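Local coordinates for ABC transporter, substrate binding protein (Aeropyrum pernix, PDB 3EAF) that probably captures a small substrate outside the cell and hands it to an ABC transporter, as periplasmic binding proteins of this family do, at residues V48-I53 / L299-I304; R55-N60 / I81-A86; D225-T230 / Y248-G253; P256-M261 / G332-D337. All coordinates share one frame; numbering follows the deposited sequence.

Interaction 1. Residues V48-I53 / L299-I304; sequences VNINYI and LLIKAI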
loop_
_atom_site.group_PDB
_atom_site.type_symbol
_atom_site.label_atom_id
_atom_site.label_comp_id
_atom_site.label_asym_id
_atom_site.label_seq_id
_atom_site.Cartn_x
_atom_site.Cartn_y
_atom_site.Cartn_z
ATOM N N VAL A 48 24.057 -7.631 11.712
ATOM C CA VAL A 48 23.211 -6.528 12.146
ATOM C C VAL A 48 21.983 -7.079 12.860
ATOM O O VAL A 48 21.309 -7.993 12.365
ATOM C CB VAL A 48 22.802 -5.605 10.966
ATOM C CG1 VAL A 48 21.937 -4.432 11.459
ATOM C CG2 VAL A 48 24.038 -5.072 10.263
ATOM N N ASN A 49 21.739 -6.539 14.047
ATOM C CA ASN A 49 20.526 -6.792 14.800
ATOM C C ASN A 49 19.641 -5.563 14.728
ATOM O O ASN A 49 20.112 -4.436 14.911
ATOM C CB ASN A 49 20.854 -7.105 16.262
ATOM C CG ASN A 49 21.850 -8.236 16.399
ATOM O OD1 ASN A 49 22.998 -8.021 16.783
ATOM N ND2 ASN A 49 21.431 -9.442 16.038
ATOM N N ILE A 50 18.359 -5.779 14.452
ATOM C CA ILE A 50 17.412 -4.675 14.429
ATOM C C ILE A 50 16.607 -4.658 15.718
ATOM O O ILE A 50 15.851 -5.601 16.013
ATOM C CB ILE A 50 16.470 -4.711 13.197
ATOM C CG1 ILE A 50 17.286 -4.619 11.894
ATOM C CG2 ILE A 50 15.457 -3.574 13.280
ATOM C CD1 ILE A 50 16.454 -4.565 10.633
ATOM N N ASN A 51 16.798 -3.591 16.486
ATOM C CA ASN A 51 15.947 -3.308 17.624
ATOM C C ASN A 51 14.825 -2.423 17.110
ATOM O O ASN A 51 15.035 -1.237 16.842
ATOM C CB ASN A 51 16.738 -2.612 18.747
ATOM C CG ASN A 51 15.857 -2.200 19.925
ATOM O OD1 ASN A 51 14.960 -2.940 20.344
ATOM N ND2 ASN A 51 16.109 -1.012 20.460
ATOM N N TYR A 52 13.645 -3.002 16.932
ATOM C CA TYR A 52 12.510 -2.228 16.428
ATOM C C TYR A 52 11.598 -1.784 17.561
ATOM O O TYR A 52 11.404 -2.516 18.538
ATOM C CB TYR A 52 11.736 -2.981 15.343
ATOM C CG TYR A 52 10.872 -4.132 15.821
ATOM C CD1 TYR A 52 9.525 -3.938 16.130
ATOM C CD2 TYR A 52 11.394 -5.420 15.936
ATOM C CE1 TYR A 52 8.719 -5.000 16.564
ATOM C CE2 TYR A 52 10.602 -6.487 16.367
ATOM C CZ TYR A 52 9.265 -6.271 16.675
ATOM O OH TYR A 52 8.474 -7.326 17.088
ATOM N N ILE A 53 11.053 -0.581 17.418
ATOM C CA ILE A 53 10.211 0.018 18.443
ATOM C C ILE A 53 8.806 0.234 17.860
ATOM O O ILE A 53 8.589 1.129 17.038
ATOM C CB ILE A 53 10.832 1.352 18.985
ATOM C CG1 ILE A 53 12.234 1.126 19.574
ATOM C CG2 ILE A 53 9.941 1.993 20.038
ATOM C CD1 ILE A 53 13.377 1.478 18.628
ATOM N N LEU A 299 12.496 -4.825 2.377
ATOM C CA LEU A 299 13.173 -3.812 1.579
ATOM C C LEU A 299 14.299 -3.159 2.383
ATOM O O LEU A 299 15.381 -2.922 1.855
ATOM C CB LEU A 299 12.184 -2.751 1.058
ATOM C CG LEU A 299 12.773 -1.655 0.152
ATOM C CD1 LEU A 299 13.202 -2.229 -1.210
ATOM C CD2 LEU A 299 11.792 -0.502 -0.028
ATOM N N LEU A 300 14.034 -2.866 3.655
ATOM C CA LEU A 300 15.057 -2.346 4.562
ATOM C C LEU A 300 16.233 -3.326 4.727
ATOM O O LEU A 300 17.401 -2.921 4.671
ATOM C CB LEU A 300 14.442 -2.009 5.928
ATOM C CG LEU A 300 15.385 -1.591 7.054
ATOM C CD1 LEU A 300 16.060 -0.258 6.734
ATOM C CD2 LEU A 300 14.642 -1.526 8.380
ATOM N N ILE A 301 15.918 -4.602 4.935
ATOM C CA ILE A 301 16.931 -5.658 5.063
ATOM C C ILE A 301 17.858 -5.683 3.850
ATOM O O ILE A 301 19.083 -5.751 3.995
ATOM C CB ILE A 301 16.281 -7.070 5.230
ATOM C CG1 ILE A 301 15.392 -7.136 6.483
ATOM C CG2 ILE A 301 17.337 -8.181 5.217
ATOM C CD1 ILE A 301 16.022 -6.611 7.752
ATOM N N LYS A 302 17.269 -5.614 2.658
ATOM C CA LYS A 302 18.044 -5.609 1.416
ATOM C C LYS A 302 18.965 -4.388 1.336
ATOM O O LYS A 302 20.106 -4.502 0.880
ATOM C CB LYS A 302 17.122 -5.724 0.191
ATOM C CG LYS A 302 16.350 -7.053 0.111
ATOM C CD LYS A 302 16.981 -8.073 -0.843
ATOM C CE LYS A 302 16.096 -9.299 -0.976
ATOM N NZ LYS A 302 16.456 -10.187 -2.108
ATOM N N ALA A 303 18.482 -3.234 1.804
ATOM C CA ALA A 303 19.308 -2.021 1.876
ATOM C C ALA A 303 20.527 -2.231 2.790
ATOM O O ALA A 303 21.646 -1.907 2.414
ATOM C CB ALA A 303 18.480 -0.826 2.350
ATOM N N ILE A 304 20.294 -2.784 3.978
ATOM C CA ILE A 304 21.364 -3.094 4.939
ATOM C C ILE A 304 22.395 -4.073 4.365
ATOM O O ILE A 304 23.600 -3.895 4.551
ATOM C CB ILE A 304 20.796 -3.645 6.278
ATOM C CG1 ILE A 304 19.905 -2.593 6.944
ATOM C CG2 ILE A 304 21.937 -4.083 7.220
ATOM C CD1 ILE A 304 18.999 -3.146 8.006
#
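The contact is a helix laid on the beta sheet of one lobe of a periplasmic-binding-protein fold. Ile-50 and Val-48 of strand 47-56 meet Ile-301, Ile-304 and Leu-300 of helix 288-304. The two short axes come within 11.1 Å and run at 145° to each other, so the directions are closer to antiparallel than to parallel. Ile-50 carries most of the contact from the strand side. Its CG1 branch lies anti to the carbonyl carbon and its chain is extended beyond it (chi2 -177°), which carries CD1 far out from the sheet. That one methyl ends among three others. CD1 of Ile-50 lies 3.6 Å from CD1 of Ile-301 and 3.9 Å from CD1 of Ile-304. It is 4.2 Å from CD2 of Leu-300. Ile-304 uses a second branch as well. Its CG2 methyl rests 3.8 Å from CG2 of Val-48, and the two side chains cross obliquely. Thus CD1 and CG2 of Ile-304 serve two different strand residues. Around this cluster, Phe-32 and Phe-35 of helix 18-38 pack on Ile-50 and Ile-301 respectively, and Leu-320 of helix 317-326 packs on Leu-300 and Ile-304. All of the touching residues are buried. Every contact across the two segments is between aliphatic groups, so shape and the exclusion of water hold helix to strand here, without polar bonds to fix a direction.

Interaction 2. Residues R55-N60 / I81-A86; sequences RDYAYN and IGWGTA. With GOL (glycerol), chain B.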
loop_
_atom_site.group_PDB
_atom_site.type_symbol
_atom_site.label_atom_id
_atom_site.label_comp_id
_atom_site.label_asym_id
_atom_site.label_seq_id
_atom_site.Cartn_x
_atom_site.Cartn_y
_atom_site.Cartn_z
ATOM N N ARG A 55 4.951 1.293 17.714
ATOM C CA ARG A 55 4.032 2.281 18.275
ATOM C C ARG A 55 2.718 2.296 17.497
ATOM O O ARG A 55 2.710 2.568 16.297
ATOM C CB ARG A 55 4.673 3.673 18.251
ATOM C CG ARG A 55 5.880 3.841 19.173
ATOM C CD ARG A 55 5.458 3.839 20.633
ATOM N NE ARG A 55 6.588 4.040 21.530
ATOM C CZ ARG A 55 7.243 3.058 22.143
ATOM N NH1 ARG A 55 6.880 1.794 21.958
ATOM N NH2 ARG A 55 8.257 3.346 22.952
ATOM N N ASP A 56 1.616 1.984 18.177
ATOM C CA ASP A 56 0.278 2.097 17.585
ATOM C C ASP A 56 -0.219 3.530 17.733
ATOM O O ASP A 56 -0.564 3.975 18.832
ATOM C CB ASP A 56 -0.692 1.098 18.229
ATOM C CG ASP A 56 -2.152 1.336 17.841
ATOM O OD1 ASP A 56 -2.441 1.839 16.729
ATOM O OD2 ASP A 56 -3.030 0.999 18.660
ATOM N N TYR A 57 -0.259 4.253 16.618
ATOM C CA TYR A 57 -0.676 5.659 16.644
ATOM C C TYR A 57 -2.137 5.866 16.251
ATOM O O TYR A 57 -2.637 7.004 16.273
ATOM C CB TYR A 57 0.270 6.526 15.802
ATOM C CG TYR A 57 -0.028 6.593 14.313
ATOM C CD1 TYR A 57 -0.412 7.798 13.717
ATOM C CD2 TYR A 57 0.097 5.470 13.500
ATOM C CE1 TYR A 57 -0.674 7.879 12.352
ATOM C CE2 TYR A 57 -0.164 5.534 12.130
ATOM C CZ TYR A 57 -0.544 6.747 11.564
ATOM O OH TYR A 57 -0.794 6.828 10.213
ATOM N N ALA A 58 -2.810 4.767 15.894
ATOM C CA ALA A 58 -4.244 4.763 15.571
ATOM C C ALA A 58 -4.682 5.786 14.501
ATOM O O ALA A 58 -5.792 6.327 14.562
ATOM C CB ALA A 58 -5.087 4.919 16.868
ATOM N N TYR A 59 -3.798 6.042 13.534
ATOM C CA TYR A 59 -4.043 6.973 12.413
ATOM C C TYR A 59 -4.166 8.435 12.853
ATOM O O TYR A 59 -4.541 9.299 12.063
ATOM C CB TYR A 59 -5.275 6.548 11.602
ATOM C CG TYR A 59 -5.177 6.802 10.115
ATOM C CD1 TYR A 59 -4.231 6.143 9.336
ATOM C CD2 TYR A 59 -6.052 7.690 9.479
ATOM C CE1 TYR A 59 -4.148 6.360 7.957
ATOM C CE2 TYR A 59 -5.973 7.917 8.111
ATOM C CZ TYR A 59 -5.021 7.251 7.359
ATOM O OH TYR A 59 -4.956 7.478 6.005
ATOM N N ASN A 60 -3.857 8.694 14.120
ATOM C CA ASN A 60 -3.929 10.031 14.714
ATOM C C ASN A 60 -2.673 10.843 14.350
ATOM O O ASN A 60 -1.559 10.463 14.726
ATOM C CB ASN A 60 -4.080 9.889 16.239
ATOM C CG ASN A 60 -4.246 11.222 16.955
ATOM O OD1 ASN A 60 -3.632 12.230 16.588
ATOM N ND2 ASN A 60 -5.057 11.220 18.011
ATOM N N ILE A 81 9.589 2.242 9.619
ATOM C CA ILE A 81 8.583 1.543 8.842
ATOM C C ILE A 81 7.260 2.174 9.238
ATOM O O ILE A 81 6.777 1.973 10.361
ATOM C CB ILE A 81 8.600 0.019 9.137
ATOM C CG1 ILE A 81 10.002 -0.570 8.874
ATOM C CG2 ILE A 81 7.488 -0.719 8.359
ATOM C CD1 ILE A 81 10.480 -0.522 7.412
ATOM N N GLY A 82 6.694 2.965 8.328
ATOM C CA GLY A 82 5.559 3.822 8.655
ATOM C C GLY A 82 4.227 3.421 8.054
ATOM O O GLY A 82 4.080 2.324 7.507
ATOM N N TRP A 83 3.261 4.335 8.141
ATOM C CA TRP A 83 1.875 4.020 7.817
ATOM C C TRP A 83 1.160 5.090 6.957
ATOM O O TRP A 83 1.272 5.069 5.732
ATOM C CB TRP A 83 1.088 3.670 9.099
ATOM C CG TRP A 83 -0.336 3.258 8.844
ATOM C CD1 TRP A 83 -1.469 3.974 9.131
ATOM C CD2 TRP A 83 -0.779 2.042 8.221
ATOM N NE1 TRP A 83 -2.589 3.276 8.726
ATOM C CE2 TRP A 83 -2.191 2.085 8.170
ATOM C CE3 TRP A 83 -0.115 0.919 7.703
ATOM C CZ2 TRP A 83 -2.954 1.049 7.616
ATOM C CZ3 TRP A 83 -0.877 -0.115 7.153
ATOM C CH2 TRP A 83 -2.282 -0.037 7.110
ATOM N N GLY A 84 0.447 6.016 7.592
ATOM C CA GLY A 84 -0.592 6.805 6.906
ATOM C C GLY A 84 -0.104 7.861 5.935
ATOM O O GLY A 84 0.962 8.442 6.129
ATOM N N THR A 85 -0.883 8.111 4.883
ATOM C CA THR A 85 -0.524 9.134 3.883
ATOM C C THR A 85 -0.344 10.527 4.493
ATOM O O THR A 85 0.675 11.184 4.243
ATOM C CB THR A 85 -1.539 9.188 2.709
ATOM O OG1 THR A 85 -1.374 8.031 1.891
ATOM C CG2 THR A 85 -1.327 10.439 1.836
ATOM N N ALA A 86 -1.325 10.968 5.283
ATOM C CA ALA A 86 -1.278 12.296 5.904
ATOM C C ALA A 86 -0.005 12.497 6.724
ATOM O O ALA A 86 0.746 13.441 6.479
ATOM C CB ALA A 86 -2.531 12.560 6.769
HETATM C C1 GOL B . -3.494 3.681 5.044
HETATM O O1 GOL B . -2.414 2.868 4.610
HETATM C C2 GOL B . -3.546 4.925 4.172
HETATM O O2 GOL B . -3.033 6.096 4.770
HETATM C C3 GOL B . -2.697 4.657 2.962
HETATM O O3 GOL B . -1.993 5.821 2.648
HETATM O O HOH W 1 -4.345 10.079 5.194
#
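Three aromatic side chains, Tyr-57, Tyr-59 and Trp-83, form a cluster where two strands of one sheet end. Both tyrosines meet the five-membered ring of the indole rim to rim, and neither ring lies over a face of the other. The planes stand steeply to each other, at 73° for Tyr-57 and similarly for Tyr-59. CE2 of Tyr-57 is 3.6 Å from CD1 of Trp-83, and CD1 of Tyr-59 is 3.4 Å from NE1 of Trp-83. NE1 itself is hydrogen-bonded to Thr-17. Trp-83 reaches the tyrosines because its CG stands anti to the backbone N (chi1 -177°).

Among the polar contacts, the amide N of Gly-84 gives a weak, bent bond to OH of Tyr-57 (3.0 Å, 130°). That hydroxyl is also bonded to Asp-87. OH of Tyr-59 is 2.7 Å from O2 of a glycerol, probably from the crystallisation liquor, and N of Thr-85 donates to the same O2 at 2.9 Å. A water joins OH of Tyr-59 to N of Ala-86. Glycerol O1 sits over one face of the indole.

With an alanine here instead of Trp-83, a gap would probably open between the two tyrosine edges, and Thr-17 would lose its indole partner. The Tyr-59 hydroxyl, the N-H of Thr-85 at the start of helix 85-98 and a face of the indole thus meet one polyol, which is consistent with a place suited to a small polar ligand.

Interaction 3. Residues D225-T230 / Y248-G253; sequences DAFLLT and YGKVFG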
loop_
_atom_site.group_PDB
_atom_site.type_symbol
_atom_site.label_atom_id
_atom_site.label_comp_id
_atom_site.label_asym_id
_atom_site.label_seq_id
_atom_site.Cartn_x
_atom_site.Cartn_y
_atom_site.Cartn_z
ATOM N N ASP A 225 -25.975 -1.737 -10.688
ATOM C CA ASP A 225 -25.213 -2.847 -11.256
ATOM C C ASP A 225 -24.005 -2.373 -12.055
ATOM O O ASP A 225 -23.895 -2.594 -13.274
ATOM C CB ASP A 225 -26.126 -3.773 -12.063
ATOM C CG ASP A 225 -27.100 -4.528 -11.179
ATOM O OD1 ASP A 225 -26.707 -4.913 -10.053
ATOM O OD2 ASP A 225 -28.256 -4.735 -11.595
ATOM N N ALA A 226 -23.108 -1.703 -11.342
ATOM C CA ALA A 226 -21.838 -1.274 -11.881
ATOM C C ALA A 226 -20.733 -2.158 -11.308
ATOM O O ALA A 226 -20.914 -2.793 -10.267
ATOM C CB ALA A 226 -21.588 0.176 -11.521
ATOM N N PHE A 227 -19.597 -2.194 -11.992
ATOM C CA PHE A 227 -18.392 -2.814 -11.450
ATOM C C PHE A 227 -17.755 -1.883 -10.415
ATOM O O PHE A 227 -17.712 -0.670 -10.614
ATOM C CB PHE A 227 -17.375 -3.086 -12.558
ATOM C CG PHE A 227 -17.764 -4.199 -13.497
ATOM C CD1 PHE A 227 -18.050 -5.470 -13.018
ATOM C CD2 PHE A 227 -17.810 -3.981 -14.868
ATOM C CE1 PHE A 227 -18.394 -6.502 -13.883
ATOM C CE2 PHE A 227 -18.155 -5.012 -15.744
ATOM C CZ PHE A 227 -18.448 -6.275 -15.243
ATOM N N LEU A 228 -17.271 -2.457 -9.320
ATOM C CA LEU A 228 -16.493 -1.719 -8.327
ATOM C C LEU A 228 -15.006 -2.058 -8.438
ATOM O O LEU A 228 -14.626 -3.232 -8.456
ATOM C CB LEU A 228 -17.007 -2.000 -6.909
ATOM C CG LEU A 228 -16.252 -1.448 -5.688
ATOM C CD1 LEU A 228 -16.126 0.075 -5.692
ATOM C CD2 LEU A 228 -16.942 -1.898 -4.413
ATOM N N LEU A 229 -14.175 -1.022 -8.537
ATOM C CA LEU A 229 -12.728 -1.194 -8.459
ATOM C C LEU A 229 -12.213 -0.472 -7.223
ATOM O O LEU A 229 -12.524 0.698 -7.013
ATOM C CB LEU A 229 -12.036 -0.645 -9.712
ATOM C CG LEU A 229 -10.494 -0.659 -9.745
ATOM C CD1 LEU A 229 -9.907 -2.068 -9.963
ATOM C CD2 LEU A 229 -9.963 0.306 -10.804
ATOM N N THR A 230 -11.417 -1.161 -6.410
ATOM C CA THR A 230 -10.863 -0.528 -5.210
ATOM C C THR A 230 -9.358 -0.413 -5.278
ATOM O O THR A 230 -8.677 -1.230 -5.909
ATOM C CB THR A 230 -11.218 -1.272 -3.887
ATOM O OG1 THR A 230 -10.351 -2.402 -3.712
ATOM C CG2 THR A 230 -12.679 -1.713 -3.855
ATOM N N TYR A 248 -20.839 -10.635 -6.163
ATOM C CA TYR A 248 -20.143 -11.709 -6.881
ATOM C C TYR A 248 -20.057 -11.420 -8.382
ATOM O O TYR A 248 -21.061 -11.119 -9.020
ATOM C CB TYR A 248 -20.820 -13.064 -6.631
ATOM C CG TYR A 248 -20.608 -13.649 -5.247
ATOM C CD1 TYR A 248 -19.959 -12.927 -4.239
ATOM C CD2 TYR A 248 -21.093 -14.920 -4.935
ATOM C CE1 TYR A 248 -19.781 -13.473 -2.960
ATOM C CE2 TYR A 248 -20.925 -15.467 -3.671
ATOM C CZ TYR A 248 -20.272 -14.744 -2.690
ATOM O OH TYR A 248 -20.105 -15.296 -1.444
ATOM N N GLY A 249 -18.839 -11.487 -8.919
ATOM C CA GLY A 249 -18.576 -11.222 -10.331
ATOM C C GLY A 249 -18.416 -9.755 -10.694
ATOM O O GLY A 249 -18.147 -9.438 -11.857
ATOM N N LYS A 250 -18.562 -8.860 -9.710
ATOM C CA LYS A 250 -18.672 -7.416 -9.983
ATOM C C LYS A 250 -17.718 -6.502 -9.210
ATOM O O LYS A 250 -17.902 -5.284 -9.216
ATOM C CB LYS A 250 -20.112 -6.923 -9.741
ATOM C CG LYS A 250 -21.173 -7.601 -10.598
ATOM C CD LYS A 250 -22.509 -6.888 -10.496
ATOM C CE LYS A 250 -23.231 -7.176 -9.195
ATOM N NZ LYS A 250 -24.602 -6.594 -9.244
ATOM N N VAL A 251 -16.725 -7.074 -8.531
ATOM C CA VAL A 251 -15.763 -6.270 -7.758
ATOM C C VAL A 251 -14.330 -6.690 -8.083
ATOM O O VAL A 251 -14.036 -7.880 -8.228
ATOM C CB VAL A 251 -16.000 -6.351 -6.224
ATOM C CG1 VAL A 251 -15.102 -5.349 -5.480
ATOM C CG2 VAL A 251 -17.473 -6.089 -5.870
ATOM N N PHE A 252 -13.453 -5.699 -8.206
ATOM C CA PHE A 252 -12.051 -5.938 -8.506
ATOM C C PHE A 252 -11.167 -5.175 -7.526
ATOM O O PHE A 252 -11.488 -4.045 -7.142
ATOM C CB PHE A 252 -11.732 -5.507 -9.943
ATOM C CG PHE A 252 -12.443 -6.325 -11.003
ATOM C CD1 PHE A 252 -11.830 -7.449 -11.560
ATOM C CD2 PHE A 252 -13.718 -5.967 -11.439
ATOM C CE1 PHE A 252 -12.477 -8.205 -12.532
ATOM C CE2 PHE A 252 -14.379 -6.718 -12.410
ATOM C CZ PHE A 252 -13.758 -7.844 -12.953
ATOM N N GLY A 253 -10.057 -5.793 -7.131
ATOM C CA GLY A 253 -9.094 -5.157 -6.250
ATOM C C GLY A 253 -7.748 -5.036 -6.922
ATOM O O GLY A 253 -7.340 -5.918 -7.683
HETATM O O HOH W 2 -20.004 -3.908 -7.806
#
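The carbonyl O of Lys-250 is gripped by two donors: N of Leu-228 at 2.9 Å, in the carbonyl plane and nearly straight (169°), and a water that also donates to O of Ala-226. This opens a pair of parallel strands, 227-230 and 251-255, in the beta-alpha-beta unit that passes through helix 239-243. The ladder continues with N of Phe-252 donating to O of Leu-228 at 2.7 Å, nearly along the C=O axis. N of Thr-230 then donates to O of Phe-252 at 3.0 Å.

Leu-228 and Val-251 lie side by side on one face of the sheet, pointing the same way. On the other face, CD1 of Leu-229 touches CB of Phe-252, and helix 124-139 packs over Leu-229. The rings of Phe-227 and Phe-252 make an offset edge-to-face pair with planes at 73°. The edge of Phe-252 is turned toward the face of Phe-227, and CE2 of Phe-252 comes within 3.9 Å of CD1 of Phe-227. The Phe-227 ring also sets its own edge against CA of Lys-250. Replacing Phe-227 with an alanine would probably leave the Phe-252 edge without its ring partner and open a gap beside Phe-139.

Just ahead of the two strands, Lys-250 bends at chi3 (-76°) toward Asp-225. There its NZ forms a salt bridge with OD1 of Asp-225 at 2.8 Å.

Interaction 4. Residues P256-M261 / G332-D337; sequences PFIYPM and GGITAD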
loop_
_atom_site.group_PDB
_atom_site.type_symbol
_atom_site.label_atom_id
_atom_site.label_comp_id
_atom_site.label_asym_id
_atom_site.label_seq_id
_atom_site.Cartn_x
_atom_site.Cartn_y
_atom_site.Cartn_z
ATOM N N PRO A 256 -0.229 -4.497 -5.846
ATOM C CA PRO A 256 1.136 -4.645 -6.373
ATOM C C PRO A 256 1.825 -5.951 -5.935
ATOM O O PRO A 256 2.878 -6.314 -6.487
ATOM C CB PRO A 256 1.877 -3.435 -5.782
ATOM C CG PRO A 256 0.796 -2.502 -5.286
ATOM C CD PRO A 256 -0.313 -3.409 -4.855
ATOM N N PHE A 257 1.217 -6.653 -4.976
ATOM C CA PHE A 257 1.820 -7.821 -4.331
ATOM C C PHE A 257 0.922 -9.029 -4.529
ATOM O O PHE A 257 -0.306 -8.923 -4.405
ATOM C CB PHE A 257 1.992 -7.576 -2.820
ATOM C CG PHE A 257 2.423 -6.172 -2.477
ATOM C CD1 PHE A 257 3.766 -5.815 -2.515
ATOM C CD2 PHE A 257 1.482 -5.208 -2.130
ATOM C CE1 PHE A 257 4.170 -4.529 -2.215
ATOM C CE2 PHE A 257 1.876 -3.913 -1.820
ATOM C CZ PHE A 257 3.223 -3.571 -1.871
ATOM N N ILE A 258 1.535 -10.174 -4.824
ATOM C CA ILE A 258 0.808 -11.435 -4.951
ATOM C C ILE A 258 0.199 -11.843 -3.601
ATOM O O ILE A 258 0.830 -11.667 -2.552
ATOM C CB ILE A 258 1.727 -12.557 -5.545
ATOM C CG1 ILE A 258 0.900 -13.694 -6.162
ATOM C CG2 ILE A 258 2.724 -13.095 -4.503
ATOM C CD1 ILE A 258 0.037 -13.281 -7.363
ATOM N N TYR A 259 -1.040 -12.330 -3.622
ATOM C CA TYR A 259 -1.686 -12.836 -2.409
ATOM C C TYR A 259 -1.060 -14.183 -2.078
ATOM O O TYR A 259 -0.684 -14.920 -2.997
ATOM C CB TYR A 259 -3.179 -13.080 -2.624
ATOM C CG TYR A 259 -4.089 -11.875 -2.734
ATOM C CD1 TYR A 259 -3.611 -10.623 -3.128
ATOM C CD2 TYR A 259 -5.454 -12.011 -2.483
ATOM C CE1 TYR A 259 -4.473 -9.531 -3.249
ATOM C CE2 TYR A 259 -6.316 -10.939 -2.597
ATOM C CZ TYR A 259 -5.823 -9.702 -2.979
ATOM O OH TYR A 259 -6.696 -8.656 -3.089
ATOM N N PRO A 260 -0.954 -14.523 -0.773
ATOM C CA PRO A 260 -0.480 -15.874 -0.425
ATOM C C PRO A 260 -1.229 -17.012 -1.156
ATOM O O PRO A 260 -0.593 -17.969 -1.586
ATOM C CB PRO A 260 -0.705 -15.948 1.093
ATOM C CG PRO A 260 -0.590 -14.529 1.549
ATOM C CD PRO A 260 -1.226 -13.712 0.431
HETATM N N MSE A 261 -2.550 -16.893 -1.311
HETATM C CA MSE A 261 -3.367 -17.910 -2.003
HETATM C C MSE A 261 -3.036 -18.130 -3.489
HETATM O O MSE A 261 -3.385 -19.170 -4.055
HETATM C CB MSE A 261 -4.866 -17.606 -1.853
HETATM C CG MSE A 261 -5.288 -16.256 -2.423
HETATM SE SE MSE A 261 -7.218 -15.976 -2.426
HETATM C CE MSE A 261 -7.680 -16.415 -0.587
ATOM N N GLY A 332 11.695 -11.784 -3.302
ATOM C CA GLY A 332 11.235 -13.161 -3.503
ATOM C C GLY A 332 10.106 -13.300 -4.507
ATOM O O GLY A 332 9.304 -14.229 -4.419
ATOM N N GLY A 333 10.046 -12.371 -5.461
ATOM C CA GLY A 333 9.049 -12.401 -6.528
ATOM C C GLY A 333 7.630 -12.103 -6.076
ATOM O O GLY A 333 6.673 -12.506 -6.733
ATOM N N ILE A 334 7.493 -11.397 -4.953
ATOM C CA ILE A 334 6.176 -11.028 -4.429
ATOM C C ILE A 334 5.561 -9.869 -5.207
ATOM O O ILE A 334 4.350 -9.858 -5.459
ATOM C CB ILE A 334 6.242 -10.635 -2.928
ATOM C CG1 ILE A 334 6.495 -11.871 -2.050
ATOM C CG2 ILE A 334 4.964 -9.897 -2.500
ATOM C CD1 ILE A 334 6.773 -11.527 -0.567
ATOM N N THR A 335 6.397 -8.895 -5.571
ATOM C CA THR A 335 5.932 -7.690 -6.268
ATOM C C THR A 335 5.708 -7.968 -7.762
ATOM O O THR A 335 6.319 -8.887 -8.329
ATOM C CB THR A 335 6.880 -6.473 -6.046
ATOM O OG1 THR A 335 8.205 -6.779 -6.507
ATOM C CG2 THR A 335 6.947 -6.100 -4.563
ATOM N N ALA A 336 4.826 -7.180 -8.384
ATOM C CA ALA A 336 4.448 -7.365 -9.793
ATOM C C ALA A 336 5.588 -7.071 -10.763
ATOM O O ALA A 336 5.573 -7.534 -11.899
ATOM C CB ALA A 336 3.209 -6.517 -10.141
ATOM N N ASP A 337 6.571 -6.302 -10.305
ATOM C CA ASP A 337 7.785 -6.022 -11.072
ATOM C C ASP A 337 8.900 -5.786 -10.047
ATOM O O ASP A 337 8.622 -5.532 -8.865
ATOM C CB ASP A 337 7.566 -4.787 -11.958
ATOM C CG ASP A 337 8.578 -4.670 -13.116
ATOM O OD1 ASP A 337 9.541 -5.466 -13.206
ATOM O OD2 ASP A 337 8.398 -3.753 -13.945
#
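The Phe-257 ring has CB of Pro-256 over the centre of one face, 3.9 Å above its plane. At its edge, near the plane, lies CG2 of Ile-334. CG2 of Thr-335 approaches the ring obliquely, 3.8 Å from CD1 of Phe-257. The threonine turns this methyl to the ring with CG2 anti to the carbonyl carbon, while OG1 stands between the backbone N and the carbonyl carbon (chi1 59°). OG1 of Thr-335 donates to O of Asp-337, 2.7 Å away and above the carbonyl plane. The methyl therefore serves the ring while the hydroxyl serves its own loop.

The backbones meet in a single bridge, Phe-257 with Thr-335. N of Ile-258 donates to O of Ile-334 at 2.9 Å in a nearly straight bond (168°). In return, N of Ala-336 donates to O of Pro-256, also at 2.9 Å but more bent (134°). CG2 of Ile-334 also packs on CB of Phe-257 at 3.8 Å, and CG2 of Ile-258 lies 3.7 Å from O of Ile-334.

Val-295 of helix 288-304 covers both Phe-257 and Ile-334, and Tyr-349 gives Pro-256 O a further, weak bond. The side chain of Thr-335 lies about 8 Å from that of the magnesium ligand Tyr-341. The arrangement is a loop-to-loop bridge where the chain leaves strand 251-255 of one lobe, consistent with one of the crossover segments that join the lobes of periplasmic binding proteins.

In the fold
Interactions 1 and 2 share strand 47-56, and both reach the six-stranded sheet; their centres are 19 Å apart. Interaction 3 belongs to the other, seven-stranded sheet, and its centre is 38 Å from that of interaction 1, on the opposite side of the chain's centre. Interaction 4 follows directly on strand 251-255 of interaction 3, with 21 Å between their centres. Along the chain, interactions 2 and 3 both fall within the span between the segments of interaction 1, whereas those of interactions 1 and 4 alternate. Helix 288-304, part of interaction 1, also packs on interaction 4. After strand 251-255 the chain thus crosses to the first lobe, returning later for strands 352-357 and 363-369, consistent with a two-lobed binding protein.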